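Local atomic coordinates of R-imine reductase (Streptomyces kanamyceticus, PDB entry 3ZGY), a protein that catalyses the NADPH-dependent, R-selective reduction of an imine substrate. Residues D[68-73]-D[94-99]; D[84-89]-D[118-123]. One frame throughout, in Å; residues are numbered along the deposited sequence.

Contact 1: residues D[68-73]-D[94-99]; sequences SVAEAV and DPLDGT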
loop_
_atom_site.group_PDB
_atom_site.type_symbol
_atom_site.label_atom_id
_atom_site.label_comp_id
_atom_site.label_asym_id
_atom_site.label_seq_id
_atom_site.Cartn_x
_atom_site.Cartn_y
_atom_site.Cartn_z
ATOM N N SER D 68 34.381 1.628 26.663
ATOM C CA SER D 68 33.829 0.306 26.472
ATOM C C SER D 68 32.325 0.380 26.618
ATOM O O SER D 68 31.763 1.420 27.041
ATOM C CB SER D 68 34.351 -0.618 27.561
ATOM O OG SER D 68 33.893 -0.146 28.854
ATOM N N VAL D 69 31.676 -0.737 26.311
ATOM C CA VAL D 69 30.229 -0.853 26.515
ATOM C C VAL D 69 29.858 -0.715 27.988
ATOM O O VAL D 69 28.908 -0.015 28.332
ATOM C CB VAL D 69 29.681 -2.174 25.964
ATOM C CG1 VAL D 69 28.197 -2.295 26.245
ATOM C CG2 VAL D 69 29.927 -2.267 24.467
ATOM N N ALA D 70 30.651 -1.308 28.868
ATOM C CA ALA D 70 30.363 -1.187 30.291
ATOM C C ALA D 70 30.460 0.251 30.795
ATOM O O ALA D 70 29.678 0.684 31.651
ATOM C CB ALA D 70 31.263 -2.092 31.076
ATOM N N GLU D 71 31.422 0.989 30.263
ATOM C CA GLU D 71 31.613 2.412 30.624
ATOM C C GLU D 71 30.411 3.223 30.147
ATOM O O GLU D 71 29.858 4.041 30.880
ATOM C CB GLU D 71 32.894 2.948 30.011
ATOM C CG GLU D 71 33.576 4.079 30.761
ATOM C CD GLU D 71 34.943 4.390 30.140
ATOM O OE1 GLU D 71 35.739 3.427 29.863
ATOM O OE2 GLU D 71 35.189 5.600 29.898
ATOM N N ALA D 72 29.960 2.952 28.929
ATOM C CA ALA D 72 28.765 3.615 28.403
ATOM C C ALA D 72 27.530 3.357 29.235
ATOM O O ALA D 72 26.747 4.276 29.496
ATOM C CB ALA D 72 28.526 3.184 26.956
ATOM N N VAL D 73 27.330 2.095 29.609
ATOM C CA VAL D 73 26.155 1.723 30.376
ATOM C C VAL D 73 26.167 2.410 31.744
ATOM O O VAL D 73 25.155 2.979 32.171
ATOM C CB VAL D 73 26.032 0.200 30.515
ATOM C CG1 VAL D 73 24.914 -0.158 31.468
ATOM C CG2 VAL D 73 25.734 -0.435 29.165
ATOM N N ASP D 94 25.175 -9.289 26.513
ATOM C CA ASP D 94 25.217 -10.504 27.315
ATOM C C ASP D 94 26.469 -10.554 28.188
ATOM O O ASP D 94 26.390 -10.920 29.348
ATOM C CB ASP D 94 25.045 -11.768 26.446
ATOM C CG ASP D 94 23.605 -11.939 25.876
ATOM O OD1 ASP D 94 22.688 -11.250 26.334
ATOM O OD2 ASP D 94 23.370 -12.805 24.993
ATOM N N PRO D 95 27.634 -10.158 27.662
ATOM C CA PRO D 95 28.827 -10.274 28.495
ATOM C C PRO D 95 28.880 -9.354 29.685
ATOM O O PRO D 95 29.830 -9.430 30.418
ATOM C CB PRO D 95 29.955 -9.899 27.545
ATOM C CG PRO D 95 29.433 -10.191 26.189
ATOM C CD PRO D 95 27.974 -9.873 26.260
ATOM N N LEU D 96 27.906 -8.473 29.883
ATOM C CA LEU D 96 27.987 -7.502 30.981
ATOM C C LEU D 96 27.822 -8.171 32.334
ATOM O O LEU D 96 27.049 -9.104 32.441
ATOM C CB LEU D 96 26.899 -6.436 30.830
ATOM C CG LEU D 96 26.994 -5.465 29.661
ATOM C CD1 LEU D 96 25.803 -4.537 29.705
ATOM C CD2 LEU D 96 28.280 -4.658 29.693
ATOM N N ASP D 97 28.538 -7.679 33.352
ATOM C CA ASP D 97 28.254 -8.037 34.760
ATOM C C ASP D 97 26.778 -7.961 35.058
ATOM O O ASP D 97 26.074 -7.082 34.536
ATOM C CB ASP D 97 28.899 -7.081 35.796
ATOM C CG ASP D 97 30.383 -7.277 35.928
ATOM O OD1 ASP D 97 30.906 -8.255 35.344
ATOM O OD2 ASP D 97 31.038 -6.457 36.624
ATOM N N GLY D 98 26.349 -8.818 35.988
ATOM C CA GLY D 98 24.938 -8.908 36.370
ATOM C C GLY D 98 24.463 -7.689 37.100
ATOM O O GLY D 98 23.269 -7.417 37.131
ATOM N N THR D 99 25.401 -6.929 37.660
ATOM C CA THR D 99 25.056 -5.668 38.342
ATOM C C THR D 99 24.896 -4.470 37.358
ATOM O O THR D 99 24.140 -3.551 37.636
ATOM C CB THR D 99 26.067 -5.315 39.454
ATOM O OG1 THR D 99 27.337 -4.977 38.875
ATOM C CG2 THR D 99 26.233 -6.494 40.427
#

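Contact 2: residues D[84-89]-D[118-123]; sequences SDYDAV and RERAAW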
loop_
_atom_site.group_PDB
_atom_site.type_symbol
_atom_site.label_atom_id
_atom_site.label_comp_id
_atom_site.label_asym_id
_atom_site.label_seq_id
_atom_site.Cartn_x
_atom_site.Cartn_y
_atom_site.Cartn_z
ATOM N N SER D 84 22.737 -3.412 14.344
ATOM C CA SER D 84 22.210 -3.997 13.100
ATOM C C SER D 84 21.117 -5.007 13.370
ATOM O O SER D 84 20.120 -5.028 12.641
ATOM C CB SER D 84 23.333 -4.567 12.239
ATOM O OG SER D 84 24.024 -5.539 12.977
ATOM N N ASP D 85 21.248 -5.816 14.429
ATOM C CA ASP D 85 20.214 -6.843 14.732
ATOM C C ASP D 85 20.382 -7.418 16.142
ATOM O O ASP D 85 21.312 -7.022 16.847
ATOM C CB ASP D 85 20.278 -7.968 13.708
ATOM C CG ASP D 85 21.679 -8.617 13.642
ATOM O OD1 ASP D 85 22.458 -8.613 14.620
ATOM O OD2 ASP D 85 22.020 -9.148 12.590
ATOM N N TYR D 86 19.477 -8.335 16.561
ATOM C CA TYR D 86 19.441 -8.812 17.971
ATOM C C TYR D 86 20.685 -9.663 18.280
ATOM O O TYR D 86 21.157 -9.680 19.402
ATOM C CB TYR D 86 18.087 -9.480 18.343
ATOM C CG TYR D 86 17.017 -8.439 18.714
ATOM C CD1 TYR D 86 16.546 -7.528 17.782
ATOM C CD2 TYR D 86 16.495 -8.342 19.993
ATOM C CE1 TYR D 86 15.593 -6.586 18.096
ATOM C CE2 TYR D 86 15.515 -7.412 20.308
ATOM C CZ TYR D 86 15.080 -6.504 19.363
ATOM O OH TYR D 86 14.134 -5.489 19.647
ATOM N N ASP D 87 21.288 -10.261 17.265
ATOM C CA ASP D 87 22.579 -10.956 17.462
ATOM C C ASP D 87 23.626 -10.013 17.951
ATOM O O ASP D 87 24.388 -10.359 18.847
ATOM C CB ASP D 87 23.082 -11.631 16.172
ATOM C CG ASP D 87 22.139 -12.736 15.674
ATOM O OD1 ASP D 87 21.374 -13.310 16.485
ATOM O OD2 ASP D 87 22.187 -13.054 14.477
ATOM N N ALA D 88 23.686 -8.819 17.366
ATOM C CA ALA D 88 24.640 -7.793 17.865
ATOM C C ALA D 88 24.261 -7.363 19.262
ATOM O O ALA D 88 25.152 -7.134 20.105
ATOM C CB ALA D 88 24.697 -6.584 16.939
ATOM N N VAL D 89 22.947 -7.255 19.521
ATOM C CA VAL D 89 22.526 -6.849 20.857
ATOM C C VAL D 89 23.058 -7.869 21.822
ATOM O O VAL D 89 23.602 -7.523 22.877
ATOM C CB VAL D 89 20.998 -6.715 20.987
ATOM C CG1 VAL D 89 20.605 -6.453 22.422
ATOM C CG2 VAL D 89 20.464 -5.581 20.117
ATOM N N ARG D 118 10.605 -10.218 23.047
ATOM C CA ARG D 118 10.138 -10.819 24.267
ATOM C C ARG D 118 11.259 -11.530 25.019
ATOM O O ARG D 118 11.272 -11.491 26.229
ATOM C CB ARG D 118 8.970 -11.709 23.979
ATOM C CG ARG D 118 7.779 -10.897 23.477
ATOM C CD ARG D 118 6.587 -11.766 23.067
ATOM N NE ARG D 118 5.428 -10.935 22.773
ATOM C CZ ARG D 118 4.640 -11.068 21.707
ATOM N NH1 ARG D 118 4.858 -12.002 20.739
ATOM N NH2 ARG D 118 3.608 -10.257 21.581
ATOM N N GLU D 119 12.241 -12.067 24.321
ATOM C CA GLU D 119 13.420 -12.668 24.964
ATOM C C GLU D 119 14.231 -11.622 25.702
ATOM O O GLU D 119 14.609 -11.822 26.866
ATOM C CB GLU D 119 14.328 -13.343 23.956
ATOM C CG GLU D 119 15.473 -14.178 24.544
ATOM C CD GLU D 119 16.718 -13.367 24.901
ATOM O OE1 GLU D 119 17.101 -12.439 24.140
ATOM O OE2 GLU D 119 17.299 -13.635 25.990
ATOM N N ARG D 120 14.489 -10.495 25.044
ATOM C CA ARG D 120 15.273 -9.453 25.692
ATOM C C ARG D 120 14.566 -8.869 26.891
ATOM O O ARG D 120 15.195 -8.617 27.901
ATOM C CB ARG D 120 15.613 -8.319 24.729
ATOM C CG ARG D 120 16.711 -8.654 23.755
ATOM C CD ARG D 120 18.067 -8.673 24.389
ATOM N NE ARG D 120 18.447 -9.996 24.836
ATOM C CZ ARG D 120 19.624 -10.271 25.381
ATOM N NH1 ARG D 120 20.503 -9.323 25.542
ATOM N NH2 ARG D 120 19.906 -11.493 25.773
ATOM N N ALA D 121 13.255 -8.679 26.780
ATOM C CA ALA D 121 12.473 -8.302 27.946
ATOM C C ALA D 121 12.674 -9.264 29.111
ATOM O O ALA D 121 12.987 -8.817 30.216
ATOM C CB ALA D 121 11.014 -8.208 27.600
ATOM N N ALA D 122 12.542 -10.581 28.890
ATOM C CA ALA D 122 12.849 -11.526 29.977
ATOM C C ALA D 122 14.295 -11.372 30.519
ATOM O O ALA D 122 14.553 -11.339 31.722
ATOM C CB ALA D 122 12.590 -12.929 29.518
ATOM N N TRP D 123 15.235 -11.212 29.607
ATOM C CA TRP D 123 16.643 -11.089 29.966
ATOM C C TRP D 123 16.909 -9.842 30.762
ATOM O O TRP D 123 17.526 -9.886 31.813
ATOM C CB TRP D 123 17.472 -11.069 28.704
ATOM C CG TRP D 123 18.840 -10.752 28.885
ATOM C CD1 TRP D 123 19.790 -11.593 29.128
ATOM C CD2 TRP D 123 19.452 -9.460 28.765
ATOM N NE1 TRP D 123 20.976 -10.948 29.237
ATOM C CE2 TRP D 123 20.798 -9.625 29.034
ATOM C CE3 TRP D 123 18.979 -8.188 28.446
ATOM C CZ2 TRP D 123 21.706 -8.601 28.966
ATOM C CZ3 TRP D 123 19.872 -7.157 28.423
ATOM C CH2 TRP D 123 21.224 -7.365 28.685
#

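Contact 1: residues D[68-73]-D[94-99]
Leu96, in the loop that follows helix 86-93, lays its isobutyl group against the start of helix 69-75 and meets Val69, Ala70 and Val73 there. Its CB points at the helix; with chi1 at -68° CG stands anti to the carbonyl carbon, and the two methyls divide the helix surface between them. Leu96 CD1 reaches Val73 CG2 at 4.1 Å, the two branches approaching tip to tip. Leu96 CD2 meets the two residues at the N-terminal end of the helix, lying 4.1 Å from Ala70 CA and 4.2 Å from Val69 CG1, and here the valine and leucine side chains cross at about a right angle. The contact is wholly apolar and at van der Waals distance.

The enclosed part is at Val73, which is buried and also packs on Leu101 and Arg104. Toward Ala70 the packing thins: this residue is exposed, its CB lies 4.2 Å from Leu96 CD2, and beyond Leu96 the loop turns away through the exposed Asp97, Gly98 and Thr99.

Ser68 is the N-cap of the helix, and its OG accepts from Glu71 N at 3.1 Å, which caps the turn that carries Val69 and Ala70. The loop is held by Arg127 NH2, which bonds Asp94 O; on the helix, Val69 and Ala72 rest on Trp48 of strand 45-48. Helix 69-75 links strand 64-65, at one edge of the sheet, to strand 78-81 beside the first strand, 22-25, the crossover between the two halves of a Rossmann-type dinucleotide-binding fold.

Contact 2: residues D[84-89]-D[118-123]
The first turn of helix 86-93 faces the middle of helix 114-126, with the backbones nearest at Tyr86 and Arg120, whose CA atoms lie 8.8 Å apart, and the space between is bridged by side chains. Arg120 does this with its aliphatic part. Its CG comes to the edge of the Tyr86 ring, near the ring plane and 3.8 Å from CD2, while its CD lies 3.9 Å from Val89 CG1. The tyrosine and valine side chains each run past the arginine in the opposite direction, and the ring stands nearly perpendicular to the guanidinium, at 85°.

The arginine chain bends at chi2 (-74°) and again at chi3, which brings the guanidinium to Glu119 and to the Trp123 ring. There Arg120 NE donates to Glu119 OE1 on its syn side at 2.9 Å, a salt bridge lying close to the guanidinium plane. Arg120 NH1 sits 3.3 Å above the Trp123 ring plane, over its centre, and NH2 pairs with Asp94. Two carboxylates and an indole face thus probably restrict the rotation of the guanidinium and offset the cost of burying its charge.

Tyr86 OH is hydrogen-bonded with Asp133 OD2. The helix of Tyr86 begins with Asp85 as N-cap, OD1 accepting from Ala88 N at 3.0 Å. The contact is buried: Tyr86 and Val89 rest on Asn108 of strand 105-108, Arg120 packs on Tyr131 of strand 130-136, and Trp123 lies on Leu106, placing the two helices together against these adjacent strands of the sheet.

In the fold
Contacts 1 and 2 have centres 15 Å apart, and both lie in the N-terminal NAD-binding domain. Their segments alternate along the chain, 68-73, 84-89, 94-99 and 118-123, so helix 86-93 serves contact 2 and the loop that leaves it serves contact 1. The direct join is a salt bridge from Asp94 OD1 in contact 1 to Arg120 NH2 in contact 2, at 2.8 Å. Contact 1 joins helix 69-75 to that loop, and contact 2 joins helix 86-93 to helix 114-126. Val83 and Ser84, which bind NADP(+) in another structure of this protein, lie in the loop leading into helix 86-93, so contact 2 packs beside that edge of the site.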